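Local coordinates for protein alpha-amylase (Eubacterium rectale DSM 17629, PDB 6AZ5) that probably binds starch-type alpha-glucans as a family CBM41 carbohydrate-binding module of a surface-anchored gut bacterial amylase, at residues Val99-Asp104 with Glu111-Val116. Sequence-based numbering, arbitrary orientation.
Sequences VLYYVD and EKPVIV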
loop_
_atom_site.group_PDB
_atom_site.type_symbol
_atom_site.label_atom_id
_atom_site.label_comp_id
_atom_site.label_asym_id
_atom_site.label_seq_id
_atom_site.Cartn_x
_atom_site.Cartn_y
_atom_site.Cartn_z
ATOM N N VAL A 99 -9.569 -0.724 -4.810
ATOM C CA VAL A 99 -8.933 -0.230 -3.606
ATOM C C VAL A 99 -8.376 -1.397 -2.806
ATOM O O VAL A 99 -9.064 -2.391 -2.590
ATOM C CB VAL A 99 -9.924 0.573 -2.749
ATOM C CG1 VAL A 99 -9.315 0.914 -1.401
ATOM C CG2 VAL A 99 -10.330 1.835 -3.486
ATOM N N LEU A 100 -7.117 -1.284 -2.392
ATOM C CA LEU A 100 -6.520 -2.266 -1.494
ATOM C C LEU A 100 -6.336 -1.680 -0.094
ATOM O O LEU A 100 -5.929 -0.525 0.065
ATOM C CB LEU A 100 -5.187 -2.769 -2.046
ATOM C CG LEU A 100 -5.240 -3.931 -3.048
ATOM C CD1 LEU A 100 -6.016 -5.106 -2.484
ATOM C CD2 LEU A 100 -5.818 -3.504 -4.397
ATOM N N TYR A 101 -6.667 -2.480 0.915
ATOM C CA TYR A 101 -6.469 -2.094 2.303
ATOM C C TYR A 101 -5.336 -2.897 2.914
ATOM O O TYR A 101 -5.451 -4.101 3.141
ATOM C CB TYR A 101 -7.744 -2.287 3.111
ATOM C CG TYR A 101 -8.880 -1.415 2.649
ATOM C CD1 TYR A 101 -9.063 -0.141 3.170
ATOM C CD2 TYR A 101 -9.761 -1.859 1.678
ATOM C CE1 TYR A 101 -10.104 0.659 2.740
ATOM C CE2 TYR A 101 -10.799 -1.071 1.245
ATOM C CZ TYR A 101 -10.968 0.185 1.774
ATOM O OH TYR A 101 -12.009 0.963 1.330
ATOM N N TYR A 102 -4.232 -2.212 3.164
ATOM C CA TYR A 102 -3.041 -2.845 3.680
ATOM C C TYR A 102 -2.843 -2.412 5.125
ATOM O O TYR A 102 -2.397 -1.300 5.403
ATOM C CB TYR A 102 -1.840 -2.497 2.791
ATOM C CG TYR A 102 -0.500 -3.053 3.218
ATOM C CD1 TYR A 102 -0.403 -4.082 4.146
ATOM C CD2 TYR A 102 0.675 -2.592 2.628
ATOM C CE1 TYR A 102 0.827 -4.595 4.519
ATOM C CE2 TYR A 102 1.909 -3.106 2.986
ATOM C CZ TYR A 102 1.978 -4.110 3.933
ATOM O OH TYR A 102 3.198 -4.631 4.297
ATOM N N VAL A 103 -3.210 -3.303 6.038
ATOM C CA VAL A 103 -2.885 -3.133 7.444
ATOM C C VAL A 103 -1.525 -3.766 7.685
ATOM O O VAL A 103 -1.312 -4.928 7.345
ATOM C CB VAL A 103 -3.941 -3.767 8.371
ATOM C CG1 VAL A 103 -3.380 -3.945 9.777
ATOM C CG2 VAL A 103 -5.202 -2.915 8.397
ATOM N N ASP A 104 -0.601 -2.980 8.232
ATOM C CA ASP A 104 0.718 -3.476 8.590
ATOM C C ASP A 104 0.555 -4.732 9.438
ATOM O O ASP A 104 -0.132 -4.705 10.460
ATOM C CB ASP A 104 1.511 -2.406 9.344
ATOM C CG ASP A 104 2.962 -2.783 9.527
ATOM O OD1 ASP A 104 3.756 -2.539 8.596
ATOM O OD2 ASP A 104 3.311 -3.337 10.592
ATOM N N GLU A 111 -11.325 -5.630 0.649
ATOM C CA GLU A 111 -12.394 -5.100 1.484
ATOM C C GLU A 111 -11.856 -4.459 2.753
ATOM O O GLU A 111 -10.921 -4.960 3.378
ATOM C CB GLU A 111 -13.406 -6.181 1.837
ATOM C CG GLU A 111 -14.790 -5.610 2.112
ATOM C CD GLU A 111 -15.902 -6.599 1.822
ATOM O OE1 GLU A 111 -15.815 -7.320 0.803
ATOM O OE2 GLU A 111 -16.863 -6.654 2.617
ATOM N N LYS A 112 -12.471 -3.340 3.118
ATOM C CA LYS A 112 -12.060 -2.539 4.260
ATOM C C LYS A 112 -12.211 -3.292 5.575
ATOM O O LYS A 112 -13.310 -3.721 5.925
ATOM C CB LYS A 112 -12.876 -1.251 4.285
ATOM C CG LYS A 112 -12.654 -0.367 5.477
ATOM C CD LYS A 112 -13.429 0.916 5.282
ATOM C CE LYS A 112 -13.665 1.620 6.590
ATOM N NZ LYS A 112 -14.222 2.984 6.370
ATOM N N PRO A 113 -11.099 -3.458 6.307
ATOM C CA PRO A 113 -11.080 -4.161 7.592
ATOM C C PRO A 113 -11.499 -3.292 8.770
ATOM O O PRO A 113 -11.649 -2.078 8.630
ATOM C CB PRO A 113 -9.616 -4.583 7.734
ATOM C CG PRO A 113 -8.866 -3.545 7.003
ATOM C CD PRO A 113 -9.743 -3.116 5.851
ATOM N N VAL A 114 -11.685 -3.934 9.919
ATOM C CA VAL A 114 -12.042 -3.257 11.155
ATOM C C VAL A 114 -10.777 -2.963 11.955
ATOM O O VAL A 114 -9.987 -3.867 12.233
ATOM C CB VAL A 114 -13.010 -4.107 12.022
ATOM C CG1 VAL A 114 -13.449 -3.333 13.240
ATOM C CG2 VAL A 114 -14.233 -4.550 11.218
ATOM N N ILE A 115 -10.590 -1.700 12.319
ATOM C CA ILE A 115 -9.475 -1.287 13.164
ATOM C C ILE A 115 -10.022 -0.639 14.432
ATOM O O ILE A 115 -11.007 0.094 14.383
ATOM C CB ILE A 115 -8.534 -0.304 12.419
ATOM C CG1 ILE A 115 -7.875 -1.010 11.236
ATOM C CG2 ILE A 115 -7.463 0.272 13.348
ATOM C CD1 ILE A 115 -7.208 -0.073 10.286
ATOM N N VAL A 116 -9.392 -0.921 15.566
ATOM C CA VAL A 116 -9.839 -0.360 16.834
ATOM C C VAL A 116 -8.860 0.688 17.358
ATOM O O VAL A 116 -7.743 0.364 17.758
ATOM C CB VAL A 116 -10.030 -1.464 17.888
ATOM C CG1 VAL A 116 -10.630 -0.886 19.164
ATOM C CG2 VAL A 116 -10.914 -2.578 17.326
#
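The ammonium nitrogen NZ of Lys112, whose aliphatic stem crosses the ring of Tyr101, is gripped by two carboxylates, in salt bridges to Asp44 and Glu46. No hydrogen bond joins 99-104 to 111-116; a CH-pi contact and apolar side-chain packing hold them, and the Tyr101 ring also lies against the Glu111-Lys112 peptide, with Tyr101 CE2 3.4 Å from Lys112 N. Lys112 CA sits over the centre of the Tyr101 ring, 3.5 Å from its centroid and 12° off the ring normal, a CH-pi contact. Lys112 CB lies over the same ring, 3.5 Å from Tyr101 CZ. With CG anti to the backbone N (chi1 175°) and the chain extended beyond it, the lysine runs past the phenol end and carries NZ to the acids. At the root of the ring, Pro113 CD packs 3.5 Å from Tyr101 CB. Replacing Tyr101 with alanine would probably leave the Lys112 backbone and stem without the aromatic face they rest on. Further along, Val103 CG2 meets both Pro113 CG and Ile115 CD1, each at 4.0 Å. The C-terminal tail thus lies as an irregular chain over one side of strand 99-103. That strand pairs in parallel with strand 3-10, while Trp51 of strand 49-58 touches Val103, Pro113 and Ile115.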